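Local coordinates for protein alpha-glucosidase (PDB 5HQA) that acts as an alpha-glucosidase of glycoside hydrolase family 97, a calcium-containing enzyme captured here with the inhibitor acarbose, at residues W66-V77 / N242-N250; V3-I14 / Q79-F87. One frame throughout, in Å; residues are numbered along the deposited sequence.

Contact 1. Residues W66-V77 / N242-N250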
loop_
_atom_site.group_PDB
_atom_site.type_symbol
_atom_site.label_atom_id
_atom_site.label_comp_id
_atom_site.label_asym_id
_atom_site.label_seq_id
_atom_site.Cartn_x
_atom_site.Cartn_y
_atom_site.Cartn_z
ATOM N N TRP A 66 -2.381 -21.412 1.406
ATOM C CA TRP A 66 -2.770 -21.175 0.024
ATOM C C TRP A 66 -1.609 -20.512 -0.709
ATOM O O TRP A 66 -0.668 -20.005 -0.091
ATOM C CB TRP A 66 -4.052 -20.326 -0.060
ATOM C CG TRP A 66 -3.991 -19.014 0.690
ATOM C CD1 TRP A 66 -4.163 -18.824 2.036
ATOM C CD2 TRP A 66 -3.765 -17.711 0.126
ATOM N NE1 TRP A 66 -4.048 -17.481 2.346
ATOM C CE2 TRP A 66 -3.805 -16.780 1.190
ATOM C CE3 TRP A 66 -3.534 -17.242 -1.173
ATOM C CZ2 TRP A 66 -3.617 -15.406 0.991
ATOM C CZ3 TRP A 66 -3.347 -15.874 -1.368
ATOM C CH2 TRP A 66 -3.390 -14.978 -0.291
ATOM N N GLN A 67 -1.671 -20.533 -2.037
ATOM C CA GLN A 67 -0.577 -20.049 -2.868
ATOM C C GLN A 67 -0.971 -18.756 -3.576
ATOM O O GLN A 67 -2.064 -18.660 -4.144
ATOM C CB GLN A 67 -0.152 -21.108 -3.892
ATOM C CG GLN A 67 0.940 -20.594 -4.828
ATOM C CD GLN A 67 1.862 -21.684 -5.335
ATOM O OE1 GLN A 67 2.388 -22.482 -4.555
ATOM N NE2 GLN A 67 2.072 -21.720 -6.648
ATOM N N GLN A 68 -0.068 -17.752 -3.539
ATOM C CA GLN A 68 -0.322 -16.506 -4.258
ATOM C C GLN A 68 0.127 -16.624 -5.710
ATOM O O GLN A 68 1.145 -17.258 -5.997
ATOM C CB GLN A 68 0.423 -15.345 -3.619
ATOM C CG GLN A 68 0.165 -15.153 -2.149
ATOM C CD GLN A 68 0.307 -13.700 -1.776
ATOM O OE1 GLN A 68 -0.583 -12.899 -2.059
ATOM N NE2 GLN A 68 1.436 -13.341 -1.165
ATOM N N PRO A 69 -0.596 -16.008 -6.649
ATOM C CA PRO A 69 -0.078 -15.961 -8.027
ATOM C C PRO A 69 1.187 -15.131 -8.137
ATOM O O PRO A 69 2.073 -15.452 -8.935
ATOM C CB PRO A 69 -1.240 -15.340 -8.816
ATOM C CG PRO A 69 -1.981 -14.511 -7.797
ATOM C CD PRO A 69 -1.879 -15.296 -6.502
ATOM N N TRP A 70 1.278 -14.061 -7.356
ATOM C CA TRP A 70 2.450 -13.210 -7.225
ATOM C C TRP A 70 2.358 -12.604 -5.839
ATOM O O TRP A 70 1.281 -12.564 -5.241
ATOM C CB TRP A 70 2.489 -12.103 -8.285
ATOM C CG TRP A 70 1.220 -11.288 -8.319
ATOM C CD1 TRP A 70 0.140 -11.494 -9.133
ATOM C CD2 TRP A 70 0.894 -10.157 -7.500
ATOM N NE1 TRP A 70 -0.835 -10.555 -8.876
ATOM C CE2 TRP A 70 -0.398 -9.724 -7.878
ATOM C CE3 TRP A 70 1.567 -9.461 -6.490
ATOM C CZ2 TRP A 70 -1.027 -8.628 -7.279
ATOM C CZ3 TRP A 70 0.941 -8.377 -5.900
ATOM C CH2 TRP A 70 -0.341 -7.967 -6.299
ATOM N N GLY A 71 3.474 -12.125 -5.318
ATOM C CA GLY A 71 3.420 -11.529 -4.002
ATOM C C GLY A 71 4.785 -11.440 -3.351
ATOM O O GLY A 71 5.824 -11.643 -3.986
ATOM N N GLU A 72 4.742 -11.110 -2.061
ATOM C CA GLU A 72 5.914 -11.045 -1.204
ATOM C C GLU A 72 6.285 -12.412 -0.642
ATOM O O GLU A 72 7.380 -12.575 -0.094
ATOM C CB GLU A 72 5.657 -10.041 -0.071
ATOM C CG GLU A 72 4.567 -10.452 0.941
ATOM C CD GLU A 72 3.129 -10.104 0.522
ATOM O OE1 GLU A 72 2.644 -10.594 -0.527
ATOM O OE2 GLU A 72 2.468 -9.347 1.274
ATOM N N ARG A 73 5.399 -13.393 -0.773
ATOM C CA ARG A 73 5.710 -14.774 -0.451
ATOM C C ARG A 73 4.772 -15.647 -1.268
ATOM O O ARG A 73 3.659 -15.234 -1.608
ATOM C CB ARG A 73 5.582 -15.071 1.053
ATOM C CG ARG A 73 4.201 -14.814 1.643
ATOM C CD ARG A 73 4.204 -15.023 3.169
ATOM N NE ARG A 73 5.380 -14.414 3.787
ATOM C CZ ARG A 73 5.423 -13.176 4.263
ATOM N NH1 ARG A 73 6.543 -12.710 4.793
ATOM N NH2 ARG A 73 4.353 -12.401 4.217
ATOM N N GLN A 74 5.243 -16.852 -1.593
ATOM C CA GLN A 74 4.478 -17.747 -2.447
ATOM C C GLN A 74 3.386 -18.477 -1.674
ATOM O O GLN A 74 2.251 -18.586 -2.155
ATOM C CB GLN A 74 5.423 -18.743 -3.107
ATOM C CG GLN A 74 4.730 -19.858 -3.849
ATOM C CD GLN A 74 5.702 -20.616 -4.721
ATOM O OE1 GLN A 74 6.876 -20.251 -4.817
ATOM N NE2 GLN A 74 5.221 -21.668 -5.372
ATOM N N THR A 75 3.698 -18.969 -0.477
ATOM C CA THR A 75 2.751 -19.703 0.356
ATOM C C THR A 75 2.356 -18.862 1.565
ATOM O O THR A 75 3.224 -18.360 2.288
ATOM C CB THR A 75 3.357 -21.026 0.815
ATOM O OG1 THR A 75 3.738 -21.785 -0.335
ATOM C CG2 THR A 75 2.352 -21.823 1.627
ATOM N N VAL A 76 1.050 -18.721 1.784
ATOM C CA VAL A 76 0.501 -17.967 2.906
ATOM C C VAL A 76 -0.187 -18.958 3.825
ATOM O O VAL A 76 -1.087 -19.689 3.393
ATOM C CB VAL A 76 -0.483 -16.878 2.446
ATOM C CG1 VAL A 76 -1.136 -16.200 3.648
ATOM C CG2 VAL A 76 0.229 -15.848 1.545
ATOM N N VAL A 77 0.232 -18.972 5.085
ATOM C CA VAL A 77 -0.336 -19.847 6.102
ATOM C C VAL A 77 -1.471 -19.112 6.807
ATOM O O VAL A 77 -1.323 -17.944 7.185
ATOM C CB VAL A 77 0.750 -20.281 7.101
ATOM C CG1 VAL A 77 0.125 -20.926 8.337
ATOM C CG2 VAL A 77 1.736 -21.223 6.420
ATOM N N ASN A 242 5.787 -8.896 9.416
ATOM C CA ASN A 242 5.820 -10.281 8.948
ATOM C C ASN A 242 4.469 -10.998 9.031
ATOM O O ASN A 242 4.424 -12.215 8.868
ATOM C CB ASN A 242 6.882 -11.056 9.730
ATOM C CG ASN A 242 8.275 -10.591 9.388
ATOM O OD1 ASN A 242 8.552 -10.255 8.234
ATOM N ND2 ASN A 242 9.158 -10.549 10.382
ATOM N N SER A 243 3.375 -10.288 9.236
ATOM C CA SER A 243 2.065 -10.918 9.319
ATOM C C SER A 243 1.374 -10.935 7.952
ATOM O O SER A 243 1.534 -10.016 7.145
ATOM C CB SER A 243 1.196 -10.175 10.336
ATOM O OG SER A 243 -0.129 -10.673 10.321
ATOM N N ASP A 244 0.605 -12.001 7.697
ATOM C CA ASP A 244 -0.241 -12.114 6.512
ATOM C C ASP A 244 -1.717 -11.857 6.814
ATOM O O ASP A 244 -2.585 -12.257 6.030
ATOM C CB ASP A 244 -0.095 -13.502 5.886
ATOM C CG ASP A 244 1.281 -13.739 5.296
ATOM O OD1 ASP A 244 1.716 -12.945 4.433
ATOM O OD2 ASP A 244 1.930 -14.731 5.695
ATOM N N ILE A 245 -2.025 -11.211 7.937
ATOM C CA ILE A 245 -3.414 -11.151 8.382
ATOM C C ILE A 245 -4.288 -10.415 7.364
ATOM O O ILE A 245 -5.428 -10.821 7.106
ATOM C CB ILE A 245 -3.497 -10.530 9.788
ATOM C CG1 ILE A 245 -4.911 -10.659 10.344
ATOM C CG2 ILE A 245 -3.043 -9.061 9.781
ATOM C CD1 ILE A 245 -4.998 -10.251 11.796
ATOM N N ILE A 246 -3.766 -9.356 6.732
ATOM C CA ILE A 246 -4.598 -8.602 5.789
ATOM C C ILE A 246 -5.002 -9.486 4.613
ATOM O O ILE A 246 -6.183 -9.568 4.251
ATOM C CB ILE A 246 -3.881 -7.325 5.313
ATOM C CG1 ILE A 246 -3.590 -6.387 6.494
ATOM C CG2 ILE A 246 -4.732 -6.605 4.265
ATOM C CD1 ILE A 246 -4.830 -6.004 7.306
ATOM N N LEU A 247 -4.034 -10.176 4.002
ATOM C CA LEU A 247 -4.374 -11.086 2.910
ATOM C C LEU A 247 -5.303 -12.195 3.377
ATOM O O LEU A 247 -6.243 -12.568 2.663
ATOM C CB LEU A 247 -3.111 -11.700 2.311
ATOM C CG LEU A 247 -2.236 -10.795 1.440
ATOM C CD1 LEU A 247 -0.951 -11.543 1.105
ATOM C CD2 LEU A 247 -2.975 -10.396 0.169
ATOM N N ASN A 248 -5.042 -12.758 4.561
ATOM C CA ASN A 248 -5.827 -13.903 5.022
ATOM C C ASN A 248 -7.285 -13.550 5.266
ATOM O O ASN A 248 -8.138 -14.446 5.278
ATOM C CB ASN A 248 -5.222 -14.487 6.296
ATOM C CG ASN A 248 -4.168 -15.535 5.997
ATOM O OD1 ASN A 248 -4.277 -16.264 5.010
ATOM N ND2 ASN A 248 -3.144 -15.615 6.840
ATOM N N LEU A 249 -7.597 -12.274 5.459
ATOM C CA LEU A 249 -8.974 -11.882 5.705
ATOM C C LEU A 249 -9.732 -11.561 4.426
ATOM O O LEU A 249 -10.920 -11.251 4.491
ATOM C CB LEU A 249 -9.012 -10.687 6.659
ATOM C CG LEU A 249 -8.586 -11.045 8.083
ATOM C CD1 LEU A 249 -8.588 -9.806 8.935
ATOM C CD2 LEU A 249 -9.519 -12.109 8.690
ATOM N N ASN A 250 -9.087 -11.633 3.268
ATOM C CA ASN A 250 -9.760 -11.373 2.006
ATOM C C ASN A 250 -10.243 -12.664 1.353
ATOM O O ASN A 250 -9.742 -13.760 1.627
ATOM C CB ASN A 250 -8.833 -10.618 1.057
ATOM C CG ASN A 250 -8.847 -9.135 1.324
ATOM O OD1 ASN A 250 -9.611 -8.393 0.701
ATOM N ND2 ASN A 250 -8.048 -8.696 2.298
HETATM O O HOH W 1 1.353 -10.230 3.670
HETATM O O HOH W 2 7.453 -10.156 5.637
HETATM O O HOH W 3 3.698 -9.642 5.216
HETATM O O HOH W 4 2.681 -17.451 5.603
HETATM O O HOH W 5 0.921 -16.375 7.846
#
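The hairpin joining strands 53-67 and 75-89 packs against the short helix 245-248, with Trp66, Arg73 and Val76 facing Asp244, Leu247 and Asn248. Trp66 NE1 gives an almost straight hydrogen bond to Asn248 OD1 (2.9 Å), lying in the indole plane, while the ring and amide planes stand 70° apart. On the same amide, Asn248 ND2 donates to the backbone Val77 O at 3.0 Å. With both ends engaged, the amide is fixed in its flip and bridges the two paired strands, Trp66 on one and Val77 on the other. Val76 CB lies over one face of the indole, offset toward its rim, and CG1 of the same valine reaches Asp244 CB at 3.7 Å. Leu247 meets the indole edge with its CB and pushes CD1 onto the amide of Gln68, 3.5 Å from Gln68 OE1. Both segments belong to the N-terminal region of the family 97 enzyme, assigned to the galactose mutarotase-like clan; the turn also reaches the C-terminal region, where Arg73 NE and NH1 bond to Gln556 and Ser557. Across the contact, Arg73 NH2 forms a salt bridge with Asp244 OD1 (2.7 Å), approaching on the syn side but 27° out of the carboxylate plane. A bend at chi3 (44°) brings the guanidinium over to this acid. Replacing Arg73 with a leucine would probably strand the Asp244 carboxylate without its cationic mate and leave Gln556 and Ser557 without their bonds to the guanidinium. Water 1 lies within hydrogen-bonding distance of Asp244 OD1 and Glu72 OE2, between two acids of like charge; Glu72 is in turn paired with Arg445.

Contact 2. Residues V3-I14 / Q79-F87. With FMT (formic acid), chain I.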
loop_
_atom_site.group_PDB
_atom_site.type_symbol
_atom_site.label_atom_id
_atom_site.label_comp_id
_atom_site.label_asym_id
_atom_site.label_seq_id
_atom_site.Cartn_x
_atom_site.Cartn_y
_atom_site.Cartn_z
ATOM N N VAL A 3 -12.250 -15.841 22.687
ATOM C CA VAL A 3 -11.508 -16.556 21.656
ATOM C C VAL A 3 -10.047 -16.158 21.809
ATOM O O VAL A 3 -9.739 -15.031 22.209
ATOM C CB VAL A 3 -12.046 -16.250 20.231
ATOM C CG1 VAL A 3 -11.824 -14.777 19.849
ATOM C CG2 VAL A 3 -11.434 -17.200 19.188
ATOM N N GLN A 4 -9.146 -17.102 21.530
ATOM C CA GLN A 4 -7.714 -16.882 21.697
ATOM C C GLN A 4 -6.976 -17.251 20.420
ATOM O O GLN A 4 -7.438 -18.073 19.625
ATOM C CB GLN A 4 -7.145 -17.712 22.858
ATOM C CG GLN A 4 -7.951 -17.638 24.138
ATOM C CD GLN A 4 -7.357 -18.505 25.240
ATOM O OE1 GLN A 4 -6.365 -19.208 25.025
ATOM N NE2 GLN A 4 -7.964 -18.460 26.424
ATOM N N SER A 5 -5.800 -16.654 20.242
ATOM C CA SER A 5 -4.947 -17.057 19.140
ATOM C C SER A 5 -4.538 -18.518 19.318
ATOM O O SER A 5 -4.638 -19.070 20.417
ATOM C CB SER A 5 -3.707 -16.164 19.066
ATOM O OG SER A 5 -3.012 -16.188 20.300
ATOM N N PRO A 6 -4.080 -19.168 18.246
ATOM C CA PRO A 6 -3.590 -20.546 18.396
ATOM C C PRO A 6 -2.543 -20.708 19.488
ATOM O O PRO A 6 -2.597 -21.692 20.236
ATOM C CB PRO A 6 -3.027 -20.855 17.005
ATOM C CG PRO A 6 -3.886 -20.028 16.089
ATOM C CD PRO A 6 -4.112 -18.743 16.834
ATOM N N ASP A 7 -1.610 -19.764 19.629
ATOM C CA ASP A 7 -0.594 -19.902 20.665
ATOM C C ASP A 7 -1.062 -19.415 22.033
ATOM O O ASP A 7 -0.313 -19.542 23.008
ATOM C CB ASP A 7 0.704 -19.187 20.255
ATOM C CG ASP A 7 0.563 -17.670 20.150
ATOM O OD1 ASP A 7 -0.468 -17.094 20.556
ATOM O OD2 ASP A 7 1.524 -17.036 19.654
ATOM N N GLY A 8 -2.279 -18.879 22.134
ATOM C CA GLY A 8 -2.827 -18.438 23.404
ATOM C C GLY A 8 -2.425 -17.046 23.850
ATOM O O GLY A 8 -2.975 -16.556 24.841
ATOM N N ASN A 9 -1.496 -16.380 23.153
ATOM C CA ASN A 9 -0.991 -15.104 23.654
ATOM C C ASN A 9 -1.973 -13.956 23.464
ATOM O O ASN A 9 -1.971 -13.016 24.270
ATOM C CB ASN A 9 0.338 -14.763 22.993
ATOM C CG ASN A 9 1.465 -15.620 23.517
ATOM O OD1 ASN A 9 1.472 -15.997 24.688
ATOM N ND2 ASN A 9 2.413 -15.952 22.650
ATOM N N ILE A 10 -2.807 -13.997 22.429
ATOM C CA ILE A 10 -3.833 -12.979 22.213
ATOM C C ILE A 10 -5.171 -13.550 22.653
ATOM O O ILE A 10 -5.570 -14.639 22.213
ATOM C CB ILE A 10 -3.886 -12.525 20.745
ATOM C CG1 ILE A 10 -2.567 -11.845 20.355
ATOM C CG2 ILE A 10 -5.068 -11.571 20.528
ATOM C CD1 ILE A 10 -2.469 -11.489 18.882
ATOM N N LYS A 11 -5.861 -12.830 23.527
ATOM C CA LYS A 11 -7.134 -13.290 24.065
ATOM C C LYS A 11 -8.149 -12.170 23.903
ATOM O O LYS A 11 -7.907 -11.046 24.354
ATOM C CB LYS A 11 -6.995 -13.696 25.534
ATOM C CG LYS A 11 -5.977 -14.823 25.785
ATOM C CD LYS A 11 -5.996 -15.278 27.251
ATOM C CE LYS A 11 -4.919 -16.327 27.535
ATOM N NZ LYS A 11 -3.537 -15.771 27.373
ATOM N N ILE A 12 -9.280 -12.469 23.268
ATOM C CA ILE A 12 -10.344 -11.493 23.050
ATOM C C ILE A 12 -11.548 -11.911 23.877
ATOM O O ILE A 12 -12.018 -13.049 23.760
ATOM C CB ILE A 12 -10.729 -11.380 21.564
ATOM C CG1 ILE A 12 -9.506 -11.070 20.697
ATOM C CG2 ILE A 12 -11.811 -10.313 21.380
ATOM C CD1 ILE A 12 -8.937 -12.286 19.983
ATOM N N ILE A 13 -12.051 -10.995 24.701
ATOM C CA ILE A 13 -13.252 -11.221 25.498
ATOM C C ILE A 13 -14.352 -10.343 24.927
ATOM O O ILE A 13 -14.195 -9.119 24.843
ATOM C CB ILE A 13 -13.040 -10.912 26.986
ATOM C CG1 ILE A 13 -11.981 -11.835 27.584
ATOM C CG2 ILE A 13 -14.351 -11.087 27.742
ATOM C CD1 ILE A 13 -11.626 -11.456 29.001
ATOM N N ILE A 14 -15.458 -10.968 24.530
ATOM C CA ILE A 14 -16.617 -10.276 23.983
ATOM C C ILE A 14 -17.708 -10.299 25.046
ATOM O O ILE A 14 -18.008 -11.356 25.616
ATOM C CB ILE A 14 -17.092 -10.924 22.673
ATOM C CG1 ILE A 14 -15.943 -10.994 21.659
ATOM C CG2 ILE A 14 -18.241 -10.129 22.099
ATOM C CD1 ILE A 14 -15.204 -12.326 21.638
ATOM N N GLN A 79 -3.690 -19.743 10.059
ATOM C CA GLN A 79 -3.987 -20.483 11.287
ATOM C C GLN A 79 -4.672 -19.535 12.253
ATOM O O GLN A 79 -4.060 -18.561 12.703
ATOM C CB GLN A 79 -2.720 -21.056 11.915
ATOM C CG GLN A 79 -2.057 -22.110 11.058
ATOM C CD GLN A 79 -0.682 -22.529 11.568
ATOM O OE1 GLN A 79 0.057 -21.725 12.147
ATOM N NE2 GLN A 79 -0.331 -23.794 11.343
ATOM N N HIS A 80 -5.934 -19.807 12.575
ATOM C CA HIS A 80 -6.638 -18.923 13.490
ATOM C C HIS A 80 -7.755 -19.690 14.177
ATOM O O HIS A 80 -8.220 -20.724 13.691
ATOM C CB HIS A 80 -7.197 -17.679 12.774
ATOM C CG HIS A 80 -8.341 -17.963 11.846
ATOM N ND1 HIS A 80 -8.165 -18.211 10.499
ATOM C CD2 HIS A 80 -9.680 -18.009 12.065
ATOM C CE1 HIS A 80 -9.345 -18.409 9.932
ATOM N NE2 HIS A 80 -10.278 -18.298 10.862
ATOM N N ASN A 81 -8.156 -19.181 15.336
ATOM C CA ASN A 81 -9.400 -19.590 15.963
ATOM C C ASN A 81 -10.455 -18.535 15.672
ATOM O O ASN A 81 -10.149 -17.353 15.516
ATOM C CB ASN A 81 -9.233 -19.778 17.469
ATOM C CG ASN A 81 -8.342 -20.946 17.807
ATOM O OD1 ASN A 81 -8.406 -21.994 17.156
ATOM N ND2 ASN A 81 -7.495 -20.780 18.818
ATOM N N GLU A 82 -11.702 -18.975 15.591
ATOM C CA GLU A 82 -12.795 -18.139 15.127
ATOM C C GLU A 82 -13.969 -18.290 16.079
ATOM O O GLU A 82 -14.240 -19.391 16.564
ATOM C CB GLU A 82 -13.190 -18.551 13.711
ATOM C CG GLU A 82 -14.240 -17.703 13.020
ATOM C CD GLU A 82 -14.364 -18.086 11.548
ATOM O OE1 GLU A 82 -13.408 -18.684 11.005
ATOM O OE2 GLU A 82 -15.406 -17.813 10.932
ATOM N N VAL A 83 -14.651 -17.188 16.371
ATOM C CA VAL A 83 -15.914 -17.263 17.096
ATOM C C VAL A 83 -16.888 -16.281 16.466
ATOM O O VAL A 83 -16.526 -15.146 16.142
ATOM C CB VAL A 83 -15.753 -16.995 18.609
ATOM C CG1 VAL A 83 -15.349 -15.546 18.883
ATOM C CG2 VAL A 83 -17.061 -17.368 19.361
ATOM N N THR A 84 -18.122 -16.733 16.266
ATOM C CA THR A 84 -19.210 -15.865 15.845
ATOM C C THR A 84 -20.114 -15.654 17.050
ATOM O O THR A 84 -20.639 -16.623 17.616
ATOM C CB THR A 84 -19.976 -16.467 14.672
ATOM O OG1 THR A 84 -19.062 -16.719 13.598
ATOM C CG2 THR A 84 -21.049 -15.499 14.198
ATOM N N VAL A 85 -20.266 -14.396 17.458
ATOM C CA VAL A 85 -21.049 -14.024 18.630
ATOM C C VAL A 85 -22.332 -13.380 18.137
ATOM O O VAL A 85 -22.285 -12.398 17.392
ATOM C CB VAL A 85 -20.272 -13.063 19.541
ATOM C CG1 VAL A 85 -21.076 -12.767 20.789
ATOM C CG2 VAL A 85 -18.911 -13.653 19.890
ATOM N N THR A 86 -23.477 -13.932 18.532
ATOM C CA THR A 86 -24.764 -13.405 18.103
ATOM C C THR A 86 -25.364 -12.575 19.227
ATOM O O THR A 86 -25.428 -13.034 20.374
ATOM C CB THR A 86 -25.720 -14.530 17.704
ATOM O OG1 THR A 86 -25.178 -15.220 16.577
ATOM C CG2 THR A 86 -27.078 -13.963 17.323
ATOM N N PHE A 87 -25.788 -11.357 18.893
ATOM C CA PHE A 87 -26.426 -10.434 19.820
ATOM C C PHE A 87 -27.878 -10.245 19.415
ATOM O O PHE A 87 -28.196 -10.183 18.223
ATOM C CB PHE A 87 -25.744 -9.065 19.817
ATOM C CG PHE A 87 -24.293 -9.099 20.181
ATOM C CD1 PHE A 87 -23.893 -8.964 21.504
ATOM C CD2 PHE A 87 -23.323 -9.242 19.203
ATOM C CE1 PHE A 87 -22.549 -8.987 21.843
ATOM C CE2 PHE A 87 -21.982 -9.260 19.537
ATOM C CZ PHE A 87 -21.595 -9.131 20.859
HETATM C C FMT I . -20.650 -19.743 11.891
HETATM O O1 FMT I . -21.332 -18.718 11.944
HETATM O O2 FMT I . -20.160 -20.189 10.849
#
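The rim of the Phe87 ring, not a face, receives Ile14: its CG2 methyl lies near the ring plane, 3.7 Å from Phe87 CZ, and the two side chains cross at about a right angle. The amide of Asn81 also works in its own plane, sending ND2 to the backbone Gln4 O at 2.8 Å, although the donor sits 34° off the plane of the receiving carbonyl. The N-H points fairly directly at its acceptor, at 159°. The imidazole of His80 has Glu82 CB at its edge, and the CB of His80 points away from segment 3-14; NE2 donates to Glu82 OE1 while ND1 is bonded to Asp78, so both ring nitrogens are held. Glu82 OE2 forms a salt bridge with Arg100.

Between the phenyl and the amide the contact is aliphatic. Val3 CB comes to 3.6 Å from Val83 CG1, and Val3 CG2, placed opposite its own backbone N by the first torsion, lies along Asn81 at 3.8 Å from Asn81 CB. Ile14 and Val85 meet tip to tip, Ile14 CG2 standing 4.1 Å from Val85 CG1. At the other end the ring of Pro6, in the type I turn from Ser5 to Gly8, rests CG against the backbone at Gln79 O (3.7 Å). That turn is braced from within by Asp7 OD1, which accepts from Ser5 OG and from Asn9 N, the latter bond closing an Asx turn.

Strands 10-14 and 79-87 run nearly parallel, 13° apart, but their axes come no nearer than 10.0 Å: they belong to two different antiparallel sheets laid face to face, the beta-sandwich layering expected of a galactose mutarotase-like N-terminal domain.

From the N terminus, the chain first lays down 3-14, a hairpin whose partner 79-87 arrives 64 residues later and closes contact 2. Before that loop is complete, 66-77 has passed, and it waits 164 residues for 242-250 to close contact 1. The segments therefore alternate, and the two closures cross rather than nest. Strand 75-89 serves both: its beginning meets helix 245-248, its later part the other sheet. Contact 2 joins the two antiparallel sheets of the N-terminal region, whereas contact 1, centred 21 Å away, fastens the edge of one of them to the short helix 245-248.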